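Local coordinates for protein putative branched-chain amino acid ABC transporter (PDB 3HUT) that probably binds branched-chain amino acids outside the cytoplasm and delivers them to an ABC transporter for uptake, as in other leucine-binding proteins, at residues A[90-94]-A[95-99]; A[208-211]-A[212-216]; A[231-234]-A[235-239]. All coordinates share one frame; numbering follows the deposited sequence.

How the contacts relate
The three contacts are local and lie at partly buried places in a two-lobed periplasmic binding protein. Contact 1 ends helix 82-95 beside the five-stranded parallel sheet; contacts 2 and 3 lie across the chain's centre, on consecutive helices of the other sheet's lobe. Centres of contacts 1 and 2 are about 48 Å apart, whereas those of contacts 2 and 3 are about 12 Å apart and their helices touch: Leu211 CD1 meets Phe234 CZ at 3.6 Å. Chemistry follows place: an aromatic ring with buried polar partners in contact 1, mainly leucine and phenylalanine packing in contact 2, and a capped short helix with exposed charged side chains in contact 3.

Contact 1: A[90-94]-A[95-99]; sequences SIYGK and EGMPQ
Tyr92, its CG beside the backbone N (chi1 -64°), and Met97, a selenomethionine whose CG lies anti to N (chi1 174°), send their side chains the same way, side by side, from the end of helix 82-95. The helix crosses over between parallel strands 73-78 and 99-101 of a periplasmic binding protein fold, and its C-terminal end carries the 6→1 bond known from Schellman motifs: Met97 N reaches Tyr92 O at 2.9 Å, nearly straight. The same carbonyl also takes a weak bond from Gly96 N, and Gly96 adopts the positive phi that reverses the chain, a conformation in which a side chain would be jammed against the preceding carbonyl oxygen. This reversal lays Met97 CG against Tyr92 CD1 at 3.6 Å, while the bend at chi2 carries SE away from the helix and one at chi3 turns only the terminal CE. Gln99 comes to the CD2 side of the ring: its OE1 lies at the ring edge, near the ring plane, 3.6 Å from Tyr92 CD2, and the amide plane stands 75° from the ring. Both ends of this amide have partners outside the helix end and turn, OE1 in Gln116 and NE2 in the carbonyl of Ser85, which should fix its rotation; the phenol OH is bonded to Glu10. With Tyr92 cut back to an alanine, Glu10 would probably lose this hydrogen-bonding partner and a gap open between Met97 and Gln99. In the last helical turn, Glu95 N bonds Ile91 O at 2.8 Å, and Glu95 CG touches Ile91 CG2 at 4.1 Å.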
ATOM      1  N   SER A  90     -11.318  15.205  -8.918  1.00 10.24           N
ATOM      2  CA  SER A  90     -12.428  15.595  -9.786  1.00 11.50           C
ATOM      3  C   SER A  90     -12.033  16.764 -10.682  1.00 10.31           C
ATOM      4  O   SER A  90     -12.395  16.809 -11.862  1.00 10.72           O
ATOM      5  CB  SER A  90     -13.648  15.967  -8.941  1.00 13.71           C
ATOM      6  OG  SER A  90     -14.055  14.864  -8.150  1.00 15.38           O
ATOM      7  N   ILE A  91     -11.287  17.704 -10.111  1.00  9.36           N
ATOM      8  CA  ILE A  91     -10.811  18.873 -10.840  1.00  9.08           C
ATOM      9  C   ILE A  91      -9.743  18.471 -11.857  1.00 10.07           C
ATOM     10  O   ILE A  91      -9.816  18.837 -13.031  1.00 11.80           O
ATOM     11  CB  ILE A  91     -10.220  19.912  -9.864  1.00 10.65           C
ATOM     12  CG1 ILE A  91     -11.353  20.516  -9.025  1.00 12.81           C
ATOM     13  CG2 ILE A  91      -9.456  20.990 -10.635  1.00 10.98           C
ATOM     14  CD1 ILE A  91     -10.885  21.457  -7.933  1.00 14.44           C
ATOM     15  N   TYR A  92      -8.745  17.721 -11.406  1.00  7.99           N
ATOM     16  CA  TYR A  92      -7.682  17.279 -12.298  1.00  7.79           C
ATOM     17  C   TYR A  92      -8.218  16.487 -13.493  1.00  7.71           C
ATOM     18  O   TYR A  92      -7.765  16.674 -14.619  1.00  7.51           O
ATOM     19  CB  TYR A  92      -6.673  16.427 -11.532  1.00  7.18           C
ATOM     20  CG  TYR A  92      -5.930  17.174 -10.444  1.00  8.76           C
ATOM     21  CD1 TYR A  92      -5.409  18.450 -10.671  1.00  9.53           C
ATOM     22  CD2 TYR A  92      -5.703  16.582  -9.202  1.00  9.11           C
ATOM     23  CE1 TYR A  92      -4.668  19.116  -9.678  1.00  8.63           C
ATOM     24  CE2 TYR A  92      -4.969  17.235  -8.211  1.00  8.21           C
ATOM     25  CZ  TYR A  92      -4.455  18.495  -8.454  1.00  8.77           C
ATOM     26  OH  TYR A  92      -3.724  19.121  -7.468  1.00  9.00           O
ATOM     27  N   GLY A  93      -9.177  15.603 -13.242  1.00  7.86           N
ATOM     28  CA  GLY A  93      -9.743  14.805 -14.316  1.00  9.52           C
ATOM     29  C   GLY A  93     -10.412  15.682 -15.356  1.00 10.94           C
ATOM     30  O   GLY A  93     -10.221  15.503 -16.558  1.00 10.40           O
ATOM     31  N   LYS A  94     -11.204  16.636 -14.886  1.00 10.97           N
ATOM     32  CA  LYS A  94     -11.895  17.554 -15.778  1.00 14.26           C
ATOM     33  C   LYS A  94     -10.923  18.475 -16.517  1.00 14.30           C
ATOM     34  O   LYS A  94     -11.132  18.791 -17.690  1.00 13.46           O
ATOM     35  CB  LYS A  94     -12.897  18.400 -14.986  1.00 17.51           C
ATOM     36  CG  LYS A  94     -13.625  19.447 -15.815  1.00 19.75           C
ATOM     37  CD  LYS A  94     -14.569  20.264 -14.952  1.00 22.57           C
ATOM     38  CE  LYS A  94     -15.265  21.349 -15.764  1.00 25.22           C
ATOM     39  NZ  LYS A  94     -16.119  22.218 -14.902  1.00 25.20           N
ATOM     40  N   GLU A  95      -9.855  18.891 -15.843  1.00 12.84           N
ATOM     41  CA  GLU A  95      -8.884  19.801 -16.449  1.00 12.27           C
ATOM     42  C   GLU A  95      -7.769  19.137 -17.258  1.00 12.89           C
ATOM     43  O   GLU A  95      -7.055  19.811 -18.002  1.00 13.61           O
ATOM     44  CB  GLU A  95      -8.259  20.694 -15.371  1.00 13.36           C
ATOM     45  CG  GLU A  95      -9.241  21.623 -14.668  1.00 16.33           C
ATOM     46  CD  GLU A  95      -9.969  22.541 -15.632  1.00 20.43           C
ATOM     47  OE1 GLU A  95      -9.339  22.980 -16.618  1.00 21.31           O
ATOM     48  OE2 GLU A  95     -11.164  22.831 -15.398  1.00 20.38           O
ATOM     49  N   GLY A  96      -7.611  17.825 -17.114  1.00 11.88           N
ATOM     50  CA  GLY A  96      -6.572  17.135 -17.862  1.00 10.98           C
ATOM     51  C   GLY A  96      -5.194  17.192 -17.226  1.00 10.99           C
ATOM     52  O   GLY A  96      -4.189  17.448 -17.891  1.00  9.36           O
HETATM   53  N   MSE A  97      -5.153  16.963 -15.921  1.00  9.81           N
HETATM   54  CA  MSE A  97      -3.903  16.965 -15.169  1.00 10.26           C
HETATM   55  C   MSE A  97      -3.697  15.568 -14.603  1.00  8.73           C
HETATM   56  O   MSE A  97      -4.556  15.062 -13.892  1.00  9.74           O
HETATM   57  CB  MSE A  97      -3.987  17.962 -14.009  1.00 12.09           C
HETATM   58  CG  MSE A  97      -2.784  17.951 -13.073  1.00 11.30           C
HETATM   59 SE   MSE A  97      -1.204  18.768 -13.832  1.00 19.94          SE
HETATM   60  CE  MSE A  97      -1.601  20.629 -13.417  1.00 14.48           C
ATOM     61  N   PRO A  98      -2.566  14.918 -14.924  1.00  8.47           N
ATOM     62  CA  PRO A  98      -2.328  13.574 -14.392  1.00  6.91           C
ATOM     63  C   PRO A  98      -2.035  13.657 -12.891  1.00  7.49           C
ATOM     64  O   PRO A  98      -1.247  14.498 -12.453  1.00  8.75           O
ATOM     65  CB  PRO A  98      -1.131  13.089 -15.207  1.00  7.07           C
ATOM     66  CG  PRO A  98      -0.371  14.349 -15.463  1.00  7.02           C
ATOM     67  CD  PRO A  98      -1.465  15.338 -15.809  1.00  8.47           C
ATOM     68  N   GLN A  99      -2.672  12.792 -12.108  1.00  6.23           N
ATOM     69  CA  GLN A  99      -2.499  12.790 -10.654  1.00  6.88           C
ATOM     70  C   GLN A  99      -2.036  11.430 -10.138  1.00  7.25           C
ATOM     71  O   GLN A  99      -2.605  10.400 -10.491  1.00  7.48           O
ATOM     72  CB  GLN A  99      -3.826  13.176  -9.971  1.00  5.90           C
ATOM     73  CG  GLN A  99      -3.880  12.902  -8.457  1.00  7.32           C
ATOM     74  CD  GLN A  99      -5.256  13.144  -7.839  1.00  8.28           C
ATOM     75  OE1 GLN A  99      -6.282  13.053  -8.507  1.00  7.87           O
ATOM     76  NE2 GLN A  99      -5.277  13.427  -6.545  1.00  8.65           N
TER

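Contact 2: A[208-211]-A[212-216]; sequences APFL and RALRA
Ala208, Pro209, Phe210 and Leu211 each accept an i+4 bond, from the backbone N atoms of Arg212, Ala213, Leu214 and Arg215 in turn, so the helix runs regularly here although it is kinked where the ring nitrogen of Pro209 cannot bond to the turn before. Leu214 meets Phe210 and Leu211 of the previous turn. Its CB lies over one face of the Phe210 ring, and its CD2 comes 4.2 Å from Phe210 CE2. The same methyl meets Leu211 CD2 at 4.0 Å, the two leucines crossing obliquely. In Leu214, CG lies anti to N (chi1 176°) and CD2 continues the extended line from CA, which takes that methyl to both residues. Helix 204-216 links strands 197-201 and 223-225 in a beta-alpha-beta unit, and its apolar side packs on strand 197-201, Phe210 on Leu200 and Leu214 on Ile198, and on helix 184-193, where Phe210 reaches Ile187. Arg215 adds a polar border. Leu214 CD2 sits 4.1 Å above one face of the Arg215 guanidinium, offset toward the rim, and NH1 is bonded to the carbonyls of Ser219 and Leu221, just after the helix, which should hold the group's orientation. Nearer the backbone, Arg215 CG lies 3.2 Å from Leu211 O, the oxygen that also receives Arg215 N. The aliphatic start of Arg212 leans on the previous turn, its CG 3.4 Å from Ala208 O.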
ATOM      1  N   ALA A 208      -2.812 -10.559  17.683  1.00  6.01           N
ATOM      2  CA  ALA A 208      -1.872 -11.048  18.692  1.00  8.29           C
ATOM      3  C   ALA A 208      -2.612 -11.729  19.841  1.00  8.69           C
ATOM      4  O   ALA A 208      -2.302 -12.866  20.193  1.00  9.46           O
ATOM      5  CB  ALA A 208      -1.002  -9.900  19.220  1.00  5.35           C
ATOM      6  N   PRO A 209      -3.599 -11.045  20.446  1.00  8.29           N
ATOM      7  CA  PRO A 209      -4.296 -11.725  21.541  1.00  8.66           C
ATOM      8  C   PRO A 209      -5.065 -12.956  21.070  1.00  8.91           C
ATOM      9  O   PRO A 209      -5.152 -13.946  21.793  1.00  7.27           O
ATOM     10  CB  PRO A 209      -5.205 -10.632  22.118  1.00  8.43           C
ATOM     11  CG  PRO A 209      -5.383  -9.672  20.982  1.00 11.32           C
ATOM     12  CD  PRO A 209      -4.012  -9.633  20.357  1.00  8.32           C
ATOM     13  N   PHE A 210      -5.622 -12.902  19.863  1.00  8.40           N
ATOM     14  CA  PHE A 210      -6.353 -14.052  19.346  1.00 10.25           C
ATOM     15  C   PHE A 210      -5.442 -15.272  19.259  1.00 10.31           C
ATOM     16  O   PHE A 210      -5.814 -16.368  19.678  1.00 10.77           O
ATOM     17  CB  PHE A 210      -6.917 -13.780  17.952  1.00 11.47           C
ATOM     18  CG  PHE A 210      -7.385 -15.023  17.256  1.00 12.76           C
ATOM     19  CD1 PHE A 210      -8.450 -15.761  17.768  1.00 14.92           C
ATOM     20  CD2 PHE A 210      -6.721 -15.496  16.128  1.00 12.58           C
ATOM     21  CE1 PHE A 210      -8.845 -16.958  17.166  1.00 13.96           C
ATOM     22  CE2 PHE A 210      -7.107 -16.689  15.520  1.00 14.00           C
ATOM     23  CZ  PHE A 210      -8.170 -17.421  16.042  1.00 14.52           C
ATOM     24  N   LEU A 211      -4.252 -15.080  18.701  1.00  8.53           N
ATOM     25  CA  LEU A 211      -3.302 -16.173  18.556  1.00  9.50           C
ATOM     26  C   LEU A 211      -2.820 -16.712  19.903  1.00  9.57           C
ATOM     27  O   LEU A 211      -2.543 -17.905  20.028  1.00  9.70           O
ATOM     28  CB  LEU A 211      -2.118 -15.722  17.694  1.00  9.51           C
ATOM     29  CG  LEU A 211      -2.544 -15.503  16.237  1.00 10.52           C
ATOM     30  CD1 LEU A 211      -1.439 -14.822  15.455  1.00 12.46           C
ATOM     31  CD2 LEU A 211      -2.903 -16.850  15.621  1.00 12.36           C
ATOM     32  N   ARG A 212      -2.709 -15.843  20.903  1.00  8.26           N
ATOM     33  CA  ARG A 212      -2.294 -16.299  22.228  1.00  9.30           C
ATOM     34  C   ARG A 212      -3.381 -17.242  22.756  1.00  9.34           C
ATOM     35  O   ARG A 212      -3.087 -18.264  23.368  1.00  9.65           O
ATOM     36  CB  ARG A 212      -2.120 -15.115  23.192  1.00  6.95           C
ATOM     37  CG  ARG A 212      -0.858 -14.280  22.966  1.00  8.69           C
ATOM     38  CD  ARG A 212      -0.822 -13.094  23.931  1.00  7.25           C
ATOM     39  NE  ARG A 212      -0.818 -13.534  25.324  1.00  8.08           N
ATOM     40  CZ  ARG A 212      -1.189 -12.774  26.352  1.00 10.88           C
ATOM     41  NH1 ARG A 212      -1.598 -11.525  26.147  1.00  6.45           N
ATOM     42  NH2 ARG A 212      -1.144 -13.260  27.586  1.00  8.45           N
ATOM     43  N   ALA A 213      -4.640 -16.896  22.509  1.00  9.17           N
ATOM     44  CA  ALA A 213      -5.750 -17.728  22.960  1.00 10.76           C
ATOM     45  C   ALA A 213      -5.803 -19.026  22.154  1.00 11.40           C
ATOM     46  O   ALA A 213      -5.997 -20.113  22.705  1.00  9.49           O
ATOM     47  CB  ALA A 213      -7.064 -16.965  22.820  1.00 12.03           C
ATOM     48  N   LEU A 214      -5.632 -18.909  20.841  1.00  9.81           N
ATOM     49  CA  LEU A 214      -5.656 -20.075  19.972  1.00  9.35           C
ATOM     50  C   LEU A 214      -4.573 -21.072  20.385  1.00  9.02           C
ATOM     51  O   LEU A 214      -4.844 -22.259  20.563  1.00 11.72           O
ATOM     52  CB  LEU A 214      -5.435 -19.656  18.512  1.00  7.38           C
ATOM     53  CG  LEU A 214      -5.349 -20.796  17.493  1.00  7.65           C
ATOM     54  CD1 LEU A 214      -6.699 -21.500  17.398  1.00  3.67           C
ATOM     55  CD2 LEU A 214      -4.940 -20.244  16.136  1.00  6.22           C
ATOM     56  N   ARG A 215      -3.345 -20.592  20.546  1.00  8.84           N
ATOM     57  CA  ARG A 215      -2.252 -21.477  20.924  1.00 10.30           C
ATOM     58  C   ARG A 215      -2.367 -21.986  22.353  1.00 11.79           C
ATOM     59  O   ARG A 215      -1.904 -23.087  22.664  1.00 11.36           O
ATOM     60  CB  ARG A 215      -0.900 -20.779  20.743  1.00 10.81           C
ATOM     61  CG  ARG A 215      -0.611 -20.325  19.319  1.00 11.15           C
ATOM     62  CD  ARG A 215      -0.785 -21.455  18.312  1.00 12.69           C
ATOM     63  NE  ARG A 215      -0.340 -21.049  16.981  1.00 13.11           N
ATOM     64  CZ  ARG A 215      -0.711 -21.640  15.850  1.00 12.82           C
ATOM     65  NH1 ARG A 215      -1.541 -22.673  15.881  1.00  8.28           N
ATOM     66  NH2 ARG A 215      -0.250 -21.191  14.686  1.00 11.44           N
ATOM     67  N   ALA A 216      -2.976 -21.188  23.223  1.00 13.48           N
ATOM     68  CA  ALA A 216      -3.130 -21.584  24.618  1.00 15.23           C
ATOM     69  C   ALA A 216      -4.034 -22.805  24.699  1.00 16.86           C
ATOM     70  O   ALA A 216      -3.842 -23.682  25.543  1.00 17.59           O
ATOM     71  CB  ALA A 216      -3.713 -20.436  25.432  1.00 16.80           C
TER

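Contact 3: A[231-234]-A[235-239]; sequences SPKF and IDLGG
Pro232 O takes two backbone bonds from the next turn, a well-aligned one from Asp236 N at 3.0 Å and a weak one from Ile235 N. Further backbone bonds run from Leu237 N to Lys233 O, 2.7 Å, from Gly238 N to Phe234 O, where the donor stands above the carbonyl plane, 36° out of it, and, at the two ends, from Phe234 N to Ser231 O and from Gly239 N to Ile235 O. At the start, Ser231 is the N-cap: its OG accepts from Lys233 N at 3.1 Å, satisfying an amide with no preceding turn to bond to. These bonds belong to helix 232-238, the short connection of a beta-alpha-beta unit between strands 223-225 and 246-249. Its far end turns out of the helix at Gly239, where phi is positive. A side chain on Gly238 would come tight against Phe234 O.

Side-chain packing has two parts. On the buried side Phe234, with CG anti to N (chi1 -178°), turns its ring to Leu229, Val242 and Val245. Lys233 and Leu237, both exposed, lie side by side, pointing the same way; bends at chi3 and chi4 fold the lysine chain back until NZ lies against a leucine methyl, 3.6 Å from Leu237 CD1, and Leu237 also reaches Ala208 of helix 204-216.

Among polar side chains, Asp236 OD2 lies 3.2 Å from Pro232 O, an approach of two acceptors that is probably mildly unfavourable; Lys233 NZ is 7.0 Å from Asp236 OD2, not in contact.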
ATOM      1  N   SER A 231       3.975  -5.541  11.663  1.00  8.78           N
ATOM      2  CA  SER A 231       4.440  -4.515  12.580  1.00  9.44           C
ATOM      3  C   SER A 231       5.268  -5.176  13.669  1.00  8.49           C
ATOM      4  O   SER A 231       4.991  -6.304  14.072  1.00  7.94           O
ATOM      5  CB  SER A 231       3.255  -3.790  13.228  1.00 10.41           C
ATOM      6  OG  SER A 231       3.685  -2.979  14.316  1.00 10.15           O
ATOM      7  N   PRO A 232       6.312  -4.493  14.148  1.00  9.32           N
ATOM      8  CA  PRO A 232       7.098  -5.130  15.204  1.00  8.22           C
ATOM      9  C   PRO A 232       6.192  -5.397  16.410  1.00  8.55           C
ATOM     10  O   PRO A 232       6.430  -6.323  17.185  1.00  7.17           O
ATOM     11  CB  PRO A 232       8.203  -4.103  15.486  1.00  9.89           C
ATOM     12  CG  PRO A 232       7.602  -2.798  15.052  1.00 11.31           C
ATOM     13  CD  PRO A 232       6.848  -3.166  13.802  1.00 10.63           C
ATOM     14  N   LYS A 233       5.132  -4.599  16.540  1.00  6.51           N
ATOM     15  CA  LYS A 233       4.190  -4.751  17.642  1.00  7.67           C
ATOM     16  C   LYS A 233       3.473  -6.096  17.603  1.00  6.61           C
ATOM     17  O   LYS A 233       3.068  -6.611  18.640  1.00  6.19           O
ATOM     18  CB  LYS A 233       3.169  -3.606  17.639  1.00  9.48           C
ATOM     19  CG  LYS A 233       3.808  -2.241  17.880  1.00 12.73           C
ATOM     20  CD  LYS A 233       2.803  -1.096  17.828  1.00 17.62           C
ATOM     21  CE  LYS A 233       1.956  -0.993  19.097  1.00 24.03           C
ATOM     22  NZ  LYS A 233       0.905  -2.052  19.230  1.00 27.68           N
ATOM     23  N   PHE A 234       3.326  -6.670  16.412  1.00  7.02           N
ATOM     24  CA  PHE A 234       2.663  -7.965  16.289  1.00  7.49           C
ATOM     25  C   PHE A 234       3.444  -8.985  17.109  1.00  8.38           C
ATOM     26  O   PHE A 234       2.865  -9.822  17.802  1.00  9.17           O
ATOM     27  CB  PHE A 234       2.604  -8.404  14.821  1.00  6.79           C
ATOM     28  CG  PHE A 234       1.892  -9.713  14.604  1.00  8.41           C
ATOM     29  CD1 PHE A 234       0.605  -9.915  15.107  1.00  9.12           C
ATOM     30  CD2 PHE A 234       2.494 -10.733  13.872  1.00  8.50           C
ATOM     31  CE1 PHE A 234      -0.078 -11.113  14.880  1.00  8.64           C
ATOM     32  CE2 PHE A 234       1.825 -11.935  13.637  1.00  7.39           C
ATOM     33  CZ  PHE A 234       0.535 -12.126  14.141  1.00 10.90           C
ATOM     34  N   ILE A 235       4.766  -8.889  17.044  1.00  8.20           N
ATOM     35  CA  ILE A 235       5.635  -9.796  17.777  1.00  8.77           C
ATOM     36  C   ILE A 235       5.740  -9.388  19.250  1.00  8.17           C
ATOM     37  O   ILE A 235       5.715 -10.240  20.134  1.00  8.15           O
ATOM     38  CB  ILE A 235       7.039  -9.833  17.132  1.00  8.35           C
ATOM     39  CG1 ILE A 235       6.910 -10.348  15.690  1.00 11.37           C
ATOM     40  CG2 ILE A 235       7.981 -10.707  17.953  1.00  8.95           C
ATOM     41  CD1 ILE A 235       8.182 -10.246  14.875  1.00 15.26           C
ATOM     42  N   ASP A 236       5.849  -8.092  19.520  1.00  7.71           N
ATOM     43  CA  ASP A 236       5.937  -7.645  20.903  1.00  8.48           C
ATOM     44  C   ASP A 236       4.665  -8.016  21.658  1.00  8.45           C
ATOM     45  O   ASP A 236       4.713  -8.325  22.849  1.00  9.66           O
ATOM     46  CB  ASP A 236       6.137  -6.130  20.993  1.00 10.13           C
ATOM     47  CG  ASP A 236       7.412  -5.665  20.325  1.00 11.49           C
ATOM     48  OD1 ASP A 236       8.440  -6.363  20.442  1.00 14.67           O
ATOM     49  OD2 ASP A 236       7.383  -4.591  19.693  1.00 14.25           O
ATOM     50  N   LEU A 237       3.530  -7.979  20.962  1.00  6.60           N
ATOM     51  CA  LEU A 237       2.243  -8.299  21.568  1.00  6.44           C
ATOM     52  C   LEU A 237       1.911  -9.789  21.612  1.00  7.93           C
ATOM     53  O   LEU A 237       1.228 -10.245  22.532  1.00  7.97           O
ATOM     54  CB  LEU A 237       1.119  -7.574  20.825  1.00  4.84           C
ATOM     55  CG  LEU A 237       1.110  -6.044  20.900  1.00  3.15           C
ATOM     56  CD1 LEU A 237       0.031  -5.500  19.975  1.00  2.85           C
ATOM     57  CD2 LEU A 237       0.866  -5.597  22.356  1.00  3.48           C
ATOM     58  N   GLY A 238       2.376 -10.541  20.620  1.00  6.88           N
ATOM     59  CA  GLY A 238       2.069 -11.963  20.576  1.00  8.51           C
ATOM     60  C   GLY A 238       3.135 -12.923  21.078  1.00  9.64           C
ATOM     61  O   GLY A 238       2.822 -14.046  21.470  1.00  8.17           O
ATOM     62  N   GLY A 239       4.391 -12.489  21.063  1.00 10.01           N
ATOM     63  CA  GLY A 239       5.472 -13.342  21.524  1.00  9.77           C
ATOM     64  C   GLY A 239       5.450 -14.708  20.858  1.00 10.72           C
ATOM     65  O   GLY A 239       5.142 -14.818  19.670  1.00 10.10           O
TER